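Local coordinates for protein ribose 5-phosphate isomerase RpiB (Thermoanaerobacter tengcongensis, PDB 4EGS) that probably dephosphorylates phosphotyrosine in proteins through this N-terminal low molecular weight phosphatase domain, the whole protein probably also interconverting aldose and ketose sugars, at residues A[40-45]-A[121-126]; A[47-52]-A[98-103]; A[53-58]-A[64-69]; A[82-87]-A[160-165]; A[113-118]-A[142-147]. All coordinates share one frame; numbering follows the deposited sequence.

Contact 1: residues A[40-45]-A[121-126]; sequences VCTGNT and FSHKRS. With BCT (bicarbonate ion), chain C.
Thr42 and His123 meet in a notably short hydrogen bond, 2.6 Å from Thr42 OG1 to His123 NE2, and it joins the phosphate-binding loop to the helix 121-130. Residues 41 to 47 have the CX5R pattern of the protein tyrosine phosphatase P-loop, with Cys41 as the predicted nucleophile. Here the loop wraps round a bicarbonate ion, probably from the crystallisation liquor, and Arg47 and Asp153 complete the pocket. The ion takes a hydrogen bond on O2 from Thr42 N at 3.2 Å, with an N-H...O angle of 150°. Cys41 SG stands 3.5 Å from its O3.

The imidazole of His123 is held on several sides. Thr42 OG1 comes to its edge in the ring plane, the two side chains crossing at about a right angle, while Cys41 CA lies over the centre of one face, 4.2 Å above it. Ser122 OG sits over the opposite face. At the other ring nitrogen, ND1, the backbone N of Ala120 makes a weak hydrogen bond, so both ring nitrogens have a partner, which probably limits how far the ring can turn. The ring also touches Arg47, which makes His123 a second-shell neighbour of the ion site. With His123 CG anti to its carbonyl carbon (chi1 -50°), the imidazole runs past Val40 in the opposite sense to that side chain, and Val40 CG1 rests 3.8 Å from His123 CB.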
# COMPACT_ATOMS: atom_id res chain seq x y z
N VAL A 40 -8.68 -2.31 15.53
CA VAL A 40 -9.32 -1.84 16.75
C VAL A 40 -10.34 -2.82 17.33
O VAL A 40 -11.28 -3.24 16.65
CB VAL A 40 -9.97 -0.45 16.55
CG1 VAL A 40 -10.89 -0.12 17.72
CG2 VAL A 40 -8.90 0.61 16.40
N CYS A 41 -10.12 -3.17 18.59
CA CYS A 41 -11.00 -4.06 19.33
C CYS A 41 -11.73 -3.25 20.38
O CYS A 41 -11.62 -2.02 20.42
CB CYS A 41 -10.17 -5.13 20.03
SG CYS A 41 -10.62 -6.82 19.64
N THR A 42 -12.46 -3.93 21.25
CA THR A 42 -13.01 -3.30 22.44
C THR A 42 -11.97 -3.36 23.56
O THR A 42 -11.67 -2.35 24.19
CB THR A 42 -14.32 -3.96 22.91
OG1 THR A 42 -15.38 -3.60 22.02
CG2 THR A 42 -14.67 -3.50 24.32
N GLY A 43 -11.43 -4.55 23.78
CA GLY A 43 -10.47 -4.76 24.86
C GLY A 43 -9.09 -5.17 24.40
O GLY A 43 -8.20 -5.39 25.22
N ASN A 44 -8.91 -5.29 23.08
CA ASN A 44 -7.62 -5.66 22.49
C ASN A 44 -7.05 -6.95 23.07
O ASN A 44 -5.89 -7.01 23.48
CB ASN A 44 -6.61 -4.51 22.64
CG ASN A 44 -5.40 -4.69 21.75
OD1 ASN A 44 -5.44 -5.45 20.78
ND2 ASN A 44 -4.31 -4.00 22.08
N THR A 45 -7.87 -8.00 23.09
CA THR A 45 -7.46 -9.28 23.66
C THR A 45 -7.69 -10.43 22.67
O THR A 45 -6.88 -11.35 22.58
CB THR A 45 -8.19 -9.56 25.00
OG1 THR A 45 -7.42 -9.02 26.08
CG2 THR A 45 -8.38 -11.05 25.24
N PHE A 121 -18.77 -2.21 13.78
CA PHE A 121 -19.26 -0.86 13.53
C PHE A 121 -19.31 -0.06 14.82
O PHE A 121 -19.27 1.17 14.81
CB PHE A 121 -20.64 -0.91 12.88
CG PHE A 121 -20.80 -0.00 11.70
CD1 PHE A 121 -20.11 -0.24 10.52
CD2 PHE A 121 -21.64 1.10 11.76
CE1 PHE A 121 -20.25 0.59 9.43
CE2 PHE A 121 -21.79 1.94 10.67
CZ PHE A 121 -21.09 1.68 9.51
N SER A 122 -19.41 -0.77 15.94
CA SER A 122 -19.41 -0.14 17.26
C SER A 122 -18.08 0.53 17.55
O SER A 122 -18.03 1.67 18.01
CB SER A 122 -19.72 -1.18 18.34
OG SER A 122 -18.70 -2.16 18.40
N HIS A 123 -16.99 -0.19 17.27
CA HIS A 123 -15.65 0.33 17.48
C HIS A 123 -15.40 1.51 16.54
O HIS A 123 -14.77 2.50 16.92
CB HIS A 123 -14.60 -0.75 17.25
CG HIS A 123 -14.87 -2.03 17.97
ND1 HIS A 123 -15.08 -3.23 17.32
CD2 HIS A 123 -14.97 -2.30 19.30
CE1 HIS A 123 -15.30 -4.18 18.21
NE2 HIS A 123 -15.24 -3.64 19.42
N LYS A 124 -15.90 1.39 15.31
CA LYS A 124 -15.76 2.46 14.32
C LYS A 124 -16.47 3.73 14.78
O LYS A 124 -15.89 4.81 14.77
CB LYS A 124 -16.32 2.01 12.97
CG LYS A 124 -16.41 3.14 11.95
CD LYS A 124 -17.14 2.70 10.70
CE LYS A 124 -17.35 3.88 9.76
NZ LYS A 124 -18.14 3.49 8.55
N ARG A 125 -17.73 3.58 15.17
CA ARG A 125 -18.53 4.72 15.61
C ARG A 125 -17.94 5.42 16.83
O ARG A 125 -17.87 6.65 16.88
CB ARG A 125 -19.98 4.30 15.90
CG ARG A 125 -20.78 5.40 16.58
CD ARG A 125 -22.27 5.16 16.52
NE ARG A 125 -23.01 6.37 16.86
CZ ARG A 125 -23.32 7.33 15.99
NH1 ARG A 125 -22.96 7.21 14.72
NH2 ARG A 125 -23.99 8.40 16.39
N SER A 126 -17.51 4.63 17.81
CA SER A 126 -16.89 5.16 19.02
C SER A 126 -15.71 6.05 18.69
O SER A 126 -15.53 7.12 19.28
CB SER A 126 -16.45 4.02 19.93
OG SER A 126 -15.72 4.51 21.04
C BCT C . -13.00 -8.10 22.14
O1 BCT C . -13.12 -9.08 21.18
O2 BCT C . -13.48 -6.87 21.75
O3 BCT C . -11.75 -8.04 22.73

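Contact 2: residues A[47-52]-A[98-103]; sequences RSPMAE and SDHRAK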
# COMPACT_ATOMS: atom_id res chain seq x y z
N ARG A 47 -9.82 -10.40 18.89
CA ARG A 47 -9.78 -10.22 17.44
C ARG A 47 -8.59 -9.38 16.95
O ARG A 47 -7.86 -9.80 16.06
CB ARG A 47 -11.07 -9.57 16.93
CG ARG A 47 -12.33 -9.96 17.67
CD ARG A 47 -13.06 -8.69 18.07
NE ARG A 47 -14.51 -8.83 18.03
CZ ARG A 47 -15.35 -8.03 18.68
NH1 ARG A 47 -14.88 -7.05 19.43
NH2 ARG A 47 -16.66 -8.22 18.58
N SER A 48 -8.43 -8.19 17.53
CA SER A 48 -7.34 -7.30 17.13
C SER A 48 -5.94 -7.91 17.22
O SER A 48 -5.14 -7.74 16.31
CB SER A 48 -7.40 -5.96 17.90
OG SER A 48 -8.38 -5.11 17.34
N PRO A 49 -5.63 -8.63 18.32
CA PRO A 49 -4.33 -9.31 18.32
C PRO A 49 -4.26 -10.39 17.23
O PRO A 49 -3.19 -10.60 16.65
CB PRO A 49 -4.27 -9.97 19.70
CG PRO A 49 -5.17 -9.14 20.55
CD PRO A 49 -6.29 -8.73 19.64
N MET A 50 -5.38 -11.05 16.97
CA MET A 50 -5.45 -12.07 15.93
C MET A 50 -5.34 -11.44 14.54
O MET A 50 -4.56 -11.90 13.71
CB MET A 50 -6.74 -12.88 16.04
CG MET A 50 -6.75 -13.88 17.19
SD MET A 50 -8.39 -14.56 17.53
CE MET A 50 -8.64 -15.60 16.10
N ALA A 51 -6.13 -10.40 14.31
CA ALA A 51 -6.10 -9.69 13.03
C ALA A 51 -4.71 -9.13 12.76
O ALA A 51 -4.23 -9.18 11.63
CB ALA A 51 -7.13 -8.57 13.03
N GLU A 52 -4.08 -8.60 13.80
CA GLU A 52 -2.72 -8.09 13.69
C GLU A 52 -1.73 -9.22 13.44
O GLU A 52 -0.81 -9.08 12.63
CB GLU A 52 -2.33 -7.35 14.98
CG GLU A 52 -0.87 -6.98 15.07
CD GLU A 52 -0.46 -6.58 16.47
OE1 GLU A 52 0.71 -6.20 16.67
OE2 GLU A 52 -1.32 -6.64 17.38
N SER A 98 2.20 -14.60 21.24
CA SER A 98 2.41 -14.79 22.68
C SER A 98 2.91 -13.52 23.36
O SER A 98 2.72 -13.34 24.56
CB SER A 98 3.39 -15.92 22.96
OG SER A 98 2.84 -17.18 22.62
N ASP A 99 3.57 -12.65 22.59
CA ASP A 99 4.16 -11.44 23.15
C ASP A 99 3.24 -10.22 23.08
O ASP A 99 3.69 -9.10 23.34
CB ASP A 99 5.50 -11.13 22.48
N HIS A 100 1.97 -10.42 22.74
CA HIS A 100 1.02 -9.31 22.71
C HIS A 100 0.55 -8.95 24.11
O HIS A 100 0.41 -9.81 24.98
CB HIS A 100 -0.18 -9.63 21.82
CG HIS A 100 -1.22 -8.56 21.80
ND1 HIS A 100 -1.16 -7.48 20.94
CD2 HIS A 100 -2.34 -8.39 22.55
CE1 HIS A 100 -2.21 -6.70 21.16
NE2 HIS A 100 -2.93 -7.23 22.12
N ARG A 101 0.31 -7.66 24.32
CA ARG A 101 -0.23 -7.17 25.58
C ARG A 101 -1.31 -6.13 25.26
O ARG A 101 -1.14 -5.30 24.37
CB ARG A 101 0.87 -6.54 26.43
CG ARG A 101 0.94 -7.08 27.85
CD ARG A 101 2.10 -8.06 28.04
NE ARG A 101 1.94 -9.27 27.24
CZ ARG A 101 2.82 -10.27 27.22
NH1 ARG A 101 3.93 -10.19 27.94
NH2 ARG A 101 2.59 -11.34 26.47
N ALA A 102 -2.42 -6.19 25.99
CA ALA A 102 -3.55 -5.30 25.74
C ALA A 102 -3.18 -3.84 25.95
O ALA A 102 -2.61 -3.47 26.98
CB ALA A 102 -4.74 -5.68 26.61
N LYS A 103 -3.49 -3.01 24.96
CA LYS A 103 -3.23 -1.57 25.05
C LYS A 103 -4.52 -0.80 24.79
O LYS A 103 -5.23 -1.08 23.83
CB LYS A 103 -2.18 -1.16 24.02
CG LYS A 103 -1.03 -2.13 23.85
CD LYS A 103 0.02 -1.97 24.92
CE LYS A 103 1.20 -2.90 24.65
NZ LYS A 103 2.33 -2.68 25.60
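In the loop 98-103 it is His100 that makes the contact, laying one face of its imidazole on Pro49 near the start of helix 47-61. CG stays anti to the backbone N (chi1 177°), which places the ring against Pro49. Pro49 CB lies over the ring centre, 3.8 Å above the plane. Its CG makes a CH-pi contact, 3.7 Å from the centroid of the His100 ring, and comes closest to the ring at NE2, 3.3 Å away. That same NE2 is hydrogen-bonded to the carbonyl O of Asn44, so His100 touches both the P-loop and the helix that follows it.

Glu52, one turn further along, extends its chain until OE2 is 3.7 Å from His100 ND1, with the carboxylate turned 78° from the ring plane. OE2 is hydrogen-bonded to the hydroxyl of Ser70. Next comes Arg101, which turns its back on the helix and folds onto the chain: Arg101 NE donates to His100 O at 2.8 Å, approaching from well above the carbonyl plane. Ala102 then bonds through its backbone to Gly78 and Phe79, and Lys103 to Gly72. The loop thus runs beside strand 67-72, whose Lys69 and Ser70 touch His100, while Met50, on the same helix as Pro49, packs on helix 159-179.

Contact 3: residues A[53-58]-A[64-69]; sequences GIFNAK and KDWEAK
Phe55 lays its ring against the start of strand 67-72, CD2 coming 3.5 Å from Ala68 CB. The ring's far end, CZ, meets Trp66 CB at 3.8 Å; that methylene arrives at the ring edge, near its plane, while the indole leads away from the helix. CG of Phe55 is anti to the backbone N (chi1 175°), which carries the ring out from the helix to reach both residues. Beside it, Asn56 grips the strand backbone: Ala68 N donates to Asn56 OD1 at 3.0 Å, in the plane of the Asn56 side-chain carbonyl and on a lone pair, though the bond is bent, with an N-H...O angle of 137°. Val37 and Ile177 also touch Phe55, burying it between the sheet and helix 159-179. Trp66 packs on Ser34 of the second subunit. Segments 53-58 and 67-69 run nearly antiparallel at 170°, their axes 7.6 Å apart, as expected where the chain returns from the helix of a beta-alpha-beta crossover (strand 36-41, helix 47-61, strand 67-72) to the next strand of the parallel sheet.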
# COMPACT_ATOMS: atom_id res chain seq x y z
N GLY A 53 -1.93 -10.33 14.13
CA GLY A 53 -1.03 -11.47 14.06
C GLY A 53 -0.89 -12.08 12.68
O GLY A 53 0.22 -12.17 12.15
N ILE A 54 -2.00 -12.50 12.09
CA ILE A 54 -1.95 -13.17 10.79
C ILE A 54 -1.70 -12.21 9.63
O ILE A 54 -1.20 -12.62 8.58
CB ILE A 54 -3.20 -14.05 10.53
CG1 ILE A 54 -4.20 -13.34 9.61
CG2 ILE A 54 -3.85 -14.47 11.84
CD1 ILE A 54 -5.10 -12.35 10.32
N PHE A 55 -2.03 -10.93 9.82
CA PHE A 55 -1.74 -9.92 8.81
C PHE A 55 -0.24 -9.83 8.60
O PHE A 55 0.24 -9.90 7.47
CB PHE A 55 -2.29 -8.55 9.21
CG PHE A 55 -1.91 -7.44 8.26
CD1 PHE A 55 -2.72 -7.14 7.17
CD2 PHE A 55 -0.76 -6.69 8.46
CE1 PHE A 55 -2.38 -6.12 6.30
CE2 PHE A 55 -0.42 -5.68 7.59
CZ PHE A 55 -1.23 -5.39 6.51
N ASN A 56 0.50 -9.67 9.70
CA ASN A 56 1.95 -9.62 9.64
C ASN A 56 2.53 -10.90 9.06
O ASN A 56 3.40 -10.85 8.19
CB ASN A 56 2.54 -9.35 11.03
CG ASN A 56 2.30 -7.93 11.50
OD1 ASN A 56 2.17 -7.02 10.68
ND2 ASN A 56 2.26 -7.73 12.81
N ALA A 57 2.02 -12.04 9.51
CA ALA A 57 2.46 -13.34 9.00
C ALA A 57 2.25 -13.44 7.49
O ALA A 57 3.05 -14.07 6.79
CB ALA A 57 1.73 -14.47 9.72
N LYS A 58 1.18 -12.84 7.00
CA LYS A 58 0.95 -12.75 5.56
C LYS A 58 1.83 -11.66 4.96
O LYS A 58 2.38 -11.82 3.87
CB LYS A 58 -0.52 -12.45 5.26
CG LYS A 58 -1.48 -13.59 5.56
CD LYS A 58 -2.90 -13.23 5.14
CE LYS A 58 -3.93 -14.20 5.70
NZ LYS A 58 -3.80 -15.56 5.11
N LYS A 64 6.02 -7.32 1.74
CA LYS A 64 5.17 -6.14 1.80
C LYS A 64 5.58 -5.14 2.89
O LYS A 64 5.85 -5.52 4.03
CB LYS A 64 3.70 -6.54 1.98
CG LYS A 64 2.74 -5.45 1.55
CD LYS A 64 1.31 -5.96 1.49
CE LYS A 64 0.47 -5.13 0.54
NZ LYS A 64 0.99 -5.22 -0.85
N ASP A 65 5.61 -3.87 2.51
CA ASP A 65 5.99 -2.80 3.42
C ASP A 65 4.81 -2.31 4.25
O ASP A 65 4.57 -1.11 4.37
CB ASP A 65 6.60 -1.63 2.64
CG ASP A 65 7.89 -2.02 1.93
OD1 ASP A 65 8.58 -1.11 1.42
OD2 ASP A 65 8.21 -3.23 1.89
N TRP A 66 4.06 -3.25 4.81
CA TRP A 66 2.94 -2.94 5.69
C TRP A 66 3.13 -3.61 7.05
O TRP A 66 3.66 -4.72 7.13
CB TRP A 66 1.61 -3.38 5.07
CG TRP A 66 1.06 -2.43 4.05
CD1 TRP A 66 1.27 -2.46 2.71
CD2 TRP A 66 0.19 -1.32 4.30
NE1 TRP A 66 0.59 -1.43 2.10
CE2 TRP A 66 -0.08 -0.71 3.06
CE3 TRP A 66 -0.38 -0.77 5.45
CZ2 TRP A 66 -0.89 0.41 2.93
CZ3 TRP A 66 -1.19 0.34 5.33
CH2 TRP A 66 -1.44 0.92 4.08
N GLU A 67 2.69 -2.95 8.11
CA GLU A 67 2.76 -3.52 9.45
C GLU A 67 1.44 -3.31 10.18
O GLU A 67 0.71 -2.35 9.90
CB GLU A 67 3.92 -2.92 10.24
CG GLU A 67 3.65 -1.53 10.78
CD GLU A 67 4.87 -0.91 11.42
OE1 GLU A 67 4.72 -0.19 12.43
OE2 GLU A 67 5.99 -1.14 10.90
N ALA A 68 1.15 -4.20 11.12
CA ALA A 68 -0.11 -4.14 11.85
C ALA A 68 0.10 -3.84 13.33
O ALA A 68 1.05 -4.31 13.94
CB ALA A 68 -0.87 -5.45 11.69
N LYS A 69 -0.81 -3.04 13.88
CA LYS A 69 -0.82 -2.79 15.32
C LYS A 69 -2.25 -2.89 15.84
O LYS A 69 -3.21 -2.81 15.07
CB LYS A 69 -0.22 -1.42 15.64
CG LYS A 69 0.93 -1.45 16.65
CD LYS A 69 0.43 -1.69 18.08
CE LYS A 69 0.59 -3.14 18.52
NZ LYS A 69 -0.10 -3.42 19.81

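Contact 4: residues A[82-87]-A[160-165]; sequences SSEAVE and EVYKKT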
# COMPACT_ATOMS: atom_id res chain seq x y z
N SER A 82 -5.97 -13.62 24.55
CA SER A 82 -6.59 -14.79 25.16
C SER A 82 -5.87 -16.07 24.74
O SER A 82 -5.36 -16.17 23.62
CB SER A 82 -8.08 -14.87 24.81
OG SER A 82 -8.28 -14.98 23.41
N SER A 83 -5.83 -17.03 25.65
CA SER A 83 -5.11 -18.28 25.41
C SER A 83 -5.70 -19.06 24.25
O SER A 83 -4.99 -19.78 23.55
CB SER A 83 -5.09 -19.14 26.68
OG SER A 83 -6.41 -19.42 27.12
N GLU A 84 -7.01 -18.93 24.05
CA GLU A 84 -7.67 -19.56 22.91
C GLU A 84 -7.18 -18.95 21.61
O GLU A 84 -6.85 -19.66 20.66
CB GLU A 84 -9.19 -19.44 23.01
CG GLU A 84 -9.84 -20.38 24.01
CD GLU A 84 -9.87 -19.82 25.42
OE1 GLU A 84 -10.33 -20.54 26.33
OE2 GLU A 84 -9.44 -18.67 25.61
N ALA A 85 -7.15 -17.62 21.56
CA ALA A 85 -6.66 -16.89 20.40
C ALA A 85 -5.20 -17.26 20.13
O ALA A 85 -4.80 -17.42 18.98
CB ALA A 85 -6.79 -15.39 20.61
N VAL A 86 -4.43 -17.39 21.21
CA VAL A 86 -3.02 -17.74 21.10
C VAL A 86 -2.83 -19.17 20.60
O VAL A 86 -1.87 -19.45 19.88
CB VAL A 86 -2.28 -17.51 22.45
CG1 VAL A 86 -1.64 -18.78 22.96
CG2 VAL A 86 -1.23 -16.42 22.29
N GLU A 87 -3.75 -20.07 20.96
CA GLU A 87 -3.63 -21.46 20.55
C GLU A 87 -4.28 -21.72 19.19
O GLU A 87 -3.80 -22.55 18.42
CB GLU A 87 -4.17 -22.42 21.61
CG GLU A 87 -5.68 -22.42 21.78
CD GLU A 87 -6.16 -23.49 22.75
OE1 GLU A 87 -5.76 -24.66 22.59
OE2 GLU A 87 -6.92 -23.16 23.68
N GLU A 160 -13.79 -23.71 18.37
CA GLU A 160 -14.37 -23.69 17.02
C GLU A 160 -14.83 -22.29 16.63
O GLU A 160 -14.74 -21.90 15.47
CB GLU A 160 -15.53 -24.68 16.92
CG GLU A 160 -15.10 -26.08 16.51
CD GLU A 160 -14.61 -26.14 15.08
OE1 GLU A 160 -15.01 -25.27 14.27
OE2 GLU A 160 -13.83 -27.06 14.75
N VAL A 161 -15.32 -21.54 17.61
CA VAL A 161 -15.74 -20.16 17.38
C VAL A 161 -14.52 -19.28 17.16
O VAL A 161 -14.51 -18.43 16.27
CB VAL A 161 -16.55 -19.61 18.57
CG1 VAL A 161 -17.13 -18.24 18.23
CG2 VAL A 161 -17.66 -20.57 18.94
N TYR A 162 -13.48 -19.49 17.97
CA TYR A 162 -12.20 -18.82 17.77
C TYR A 162 -11.63 -19.21 16.42
O TYR A 162 -11.01 -18.40 15.74
CB TYR A 162 -11.21 -19.21 18.87
CG TYR A 162 -11.29 -18.36 20.12
CD1 TYR A 162 -12.13 -18.70 21.17
CD2 TYR A 162 -10.51 -17.22 20.25
CE1 TYR A 162 -12.19 -17.93 22.31
CE2 TYR A 162 -10.56 -16.44 21.39
CZ TYR A 162 -11.41 -16.79 22.41
OH TYR A 162 -11.47 -16.02 23.55
N LYS A 163 -11.86 -20.46 16.04
CA LYS A 163 -11.38 -20.98 14.76
C LYS A 163 -12.09 -20.31 13.60
O LYS A 163 -11.47 -19.89 12.63
CB LYS A 163 -11.57 -22.49 14.70
CG LYS A 163 -10.93 -23.16 13.49
CD LYS A 163 -11.19 -24.66 13.46
CE LYS A 163 -10.38 -25.40 14.52
NZ LYS A 163 -10.99 -25.37 15.88
N LYS A 164 -13.41 -20.21 13.71
CA LYS A 164 -14.24 -19.58 12.69
C LYS A 164 -13.90 -18.09 12.54
O LYS A 164 -13.86 -17.56 11.43
CB LYS A 164 -15.72 -19.75 13.02
CG LYS A 164 -16.68 -19.07 12.06
CD LYS A 164 -16.62 -19.70 10.68
CE LYS A 164 -17.05 -21.16 10.72
NZ LYS A 164 -18.48 -21.31 11.10
N THR A 165 -13.64 -17.44 13.66
CA THR A 165 -13.26 -16.02 13.66
C THR A 165 -11.89 -15.83 13.03
O THR A 165 -11.65 -14.85 12.32
CB THR A 165 -13.31 -15.43 15.10
OG1 THR A 165 -14.47 -14.61 15.24
CG2 THR A 165 -12.07 -14.59 15.40
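One face of the Tyr162 ring is taken by Glu84, whose CB sits over the ring centre 3.3 Å above the plane. This is a close CH-pi contact, only 8° off the ring normal. Obliquely to the ring comes the backbone N of Ala85, 3.6 Å from Tyr162 CE2, and Ala85 CB packs 4.0 Å from the same carbon. Beyond CB, the bend of Glu84 at its second torsion (chi2 87°) carries the carboxylate toward the hydroxyl end of the ring, the two planes 20° apart, with Glu84 OE2 3.9 Å from Tyr162 OH.

Ser82 is the N-cap of helix 83-93. Its OG accepts a weak capping bond from Ala85 N at 3.4 Å and gives a weak one to Tyr162 OH, also at 3.4 Å, so a single hydroxyl links the helix start to the phenol. The backbone of Ser82 is in turn bonded to Thr45 in the P-loop, and Cys46 touches both Ser82 and Tyr162. Helix 159-179, the long C-terminal helix of this phosphatase domain, therefore packs on the first turn of helix 83-93 close to the active site; the Tyr162 side chain comes to about 6 Å from that of Asp153, the predicted proton donor. Val88 meets Tyr162 and Lys163, and Met50 of helix 47-61 also touches Ala85.

Contact 5: residues A[113-118]-A[142-147]; sequences ADLVLA and KEFVGL
The carbonyl O of Lys142 receives two N-H groups, from Leu147 N at 2.7 Å and, weakly, from Val145 N at 3.3 Å, closing a tight turn that presents Phe144 to Leu115 and Leu117. A further weak bond, Gly146 N to Glu143 O, completes the type I turn from Glu143 to Gly146. Together with the Leu147 to Lys142 bond and the positive phi of Gly146 (86°), it gives the bond pattern of a Schellman motif.

Phe144 reaches toward the sheet (chi1 -176°, CG anti to its own N), and Leu115 comes from the opposite direction to meet a face of its ring. Leu115 CD2 makes a CH-pi contact there, 4.3 Å from the Phe144 centroid and displaced toward the rim, while CD1 rests 3.7 Å from Phe144 CE1. Leu117 meets the base of the same side chain at about a right angle, its CD2 3.6 Å from Phe144 CB. The contact is wholly apolar.

Leu115 and Leu117 send their side chains from the same side of strand 115-118, which lies between strands 36-41 and 138-140 in the parallel sheet. Leu176 of helix 159-179 packs on both Leu117 and Phe144, so the Phe144 side chain packs between the sheet and helix 159-179.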
# COMPACT_ATOMS: atom_id res chain seq x y z
N ALA A 113 -1.09 6.01 12.40
CA ALA A 113 -1.79 5.07 11.52
C ALA A 113 -2.17 5.69 10.19
O ALA A 113 -2.81 6.75 10.15
CB ALA A 113 -3.01 4.51 12.22
N ASP A 114 -1.78 5.04 9.10
CA ASP A 114 -2.20 5.45 7.77
C ASP A 114 -3.64 5.01 7.56
O ASP A 114 -4.42 5.65 6.85
CB ASP A 114 -1.31 4.82 6.70
CG ASP A 114 0.16 5.11 6.91
OD1 ASP A 114 0.60 6.24 6.60
OD2 ASP A 114 0.88 4.21 7.39
N LEU A 115 -3.99 3.90 8.20
CA LEU A 115 -5.31 3.30 8.09
C LEU A 115 -5.66 2.60 9.40
O LEU A 115 -4.83 1.90 9.97
CB LEU A 115 -5.33 2.29 6.94
CG LEU A 115 -6.48 1.28 6.90
CD1 LEU A 115 -7.79 1.95 6.51
CD2 LEU A 115 -6.15 0.13 5.96
N VAL A 116 -6.88 2.81 9.89
CA VAL A 116 -7.32 2.13 11.10
C VAL A 116 -8.62 1.37 10.86
O VAL A 116 -9.64 1.94 10.47
CB VAL A 116 -7.46 3.11 12.29
CG1 VAL A 116 -8.13 4.40 11.85
CG2 VAL A 116 -8.21 2.47 13.43
N LEU A 117 -8.57 0.06 11.08
CA LEU A 117 -9.72 -0.81 10.82
C LEU A 117 -10.33 -1.39 12.09
O LEU A 117 -9.64 -2.02 12.89
CB LEU A 117 -9.32 -1.95 9.88
CG LEU A 117 -9.04 -1.56 8.43
CD1 LEU A 117 -8.73 -2.79 7.60
CD2 LEU A 117 -10.22 -0.80 7.84
N ALA A 118 -11.62 -1.16 12.27
CA ALA A 118 -12.34 -1.67 13.43
C ALA A 118 -13.01 -3.01 13.10
O ALA A 118 -13.50 -3.21 11.99
CB ALA A 118 -13.38 -0.67 13.89
N LYS A 142 -14.90 -4.96 7.54
CA LYS A 142 -15.70 -5.51 6.45
C LYS A 142 -16.00 -4.47 5.38
O LYS A 142 -15.95 -4.76 4.19
CB LYS A 142 -17.01 -6.09 7.00
CG LYS A 142 -16.83 -7.23 7.99
CD LYS A 142 -16.64 -8.57 7.28
CE LYS A 142 -17.95 -9.34 7.20
NZ LYS A 142 -18.56 -9.51 8.54
N GLU A 143 -16.29 -3.25 5.81
CA GLU A 143 -16.68 -2.19 4.88
C GLU A 143 -15.51 -1.71 4.03
O GLU A 143 -15.72 -1.20 2.93
CB GLU A 143 -17.30 -1.01 5.63
CG GLU A 143 -16.33 0.11 5.97
CD GLU A 143 -16.99 1.27 6.69
OE1 GLU A 143 -16.26 2.13 7.23
OE2 GLU A 143 -18.24 1.32 6.71
N PHE A 144 -14.29 -1.88 4.52
CA PHE A 144 -13.11 -1.44 3.78
C PHE A 144 -12.86 -2.34 2.57
O PHE A 144 -12.36 -1.89 1.54
CB PHE A 144 -11.87 -1.41 4.68
CG PHE A 144 -10.64 -0.87 4.00
CD1 PHE A 144 -10.41 0.49 3.92
CD2 PHE A 144 -9.71 -1.73 3.44
CE1 PHE A 144 -9.28 0.99 3.30
CE2 PHE A 144 -8.58 -1.24 2.82
CZ PHE A 144 -8.37 0.12 2.75
N VAL A 145 -13.23 -3.61 2.70
CA VAL A 145 -13.08 -4.55 1.60
C VAL A 145 -14.38 -4.70 0.82
O VAL A 145 -14.56 -5.66 0.07
CB VAL A 145 -12.58 -5.93 2.09
CG1 VAL A 145 -11.20 -5.81 2.70
CG2 VAL A 145 -13.56 -6.53 3.08
N GLY A 146 -15.28 -3.74 1.00
CA GLY A 146 -16.51 -3.68 0.23
C GLY A 146 -17.66 -4.51 0.79
O GLY A 146 -18.73 -4.57 0.19
N LEU A 147 -17.45 -5.14 1.94
CA LEU A 147 -18.48 -5.97 2.56
C LEU A 147 -19.25 -5.21 3.64
O LEU A 147 -19.09 -4.00 3.80
CB LEU A 147 -17.87 -7.24 3.16
CG LEU A 147 -17.29 -8.26 2.18
CD1 LEU A 147 -16.79 -9.49 2.93
CD2 LEU A 147 -18.32 -8.65 1.14

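From the N terminus, strand 36-41 leads into the P-loop, where contact 1 opens; it closes only at helix 121-130. Contacts 2 and 3 are both nested inside that loop and share helix 47-61: contact 3 ties the helix to strand 67-72, within the larger loop that contact 2 closes at 98-103. Contact 4 opens at helix 83-93, crosses contacts 1 and 2 along the chain, and closes last, on helix 159-179. Contact 5, which joins strand 115-118 to the turn at 142-147, lies inside contact 4 and crosses contact 1. The two are bridged by the Lys124-Glu143 salt bridge, while contacts 1 and 4 touch at the P-loop.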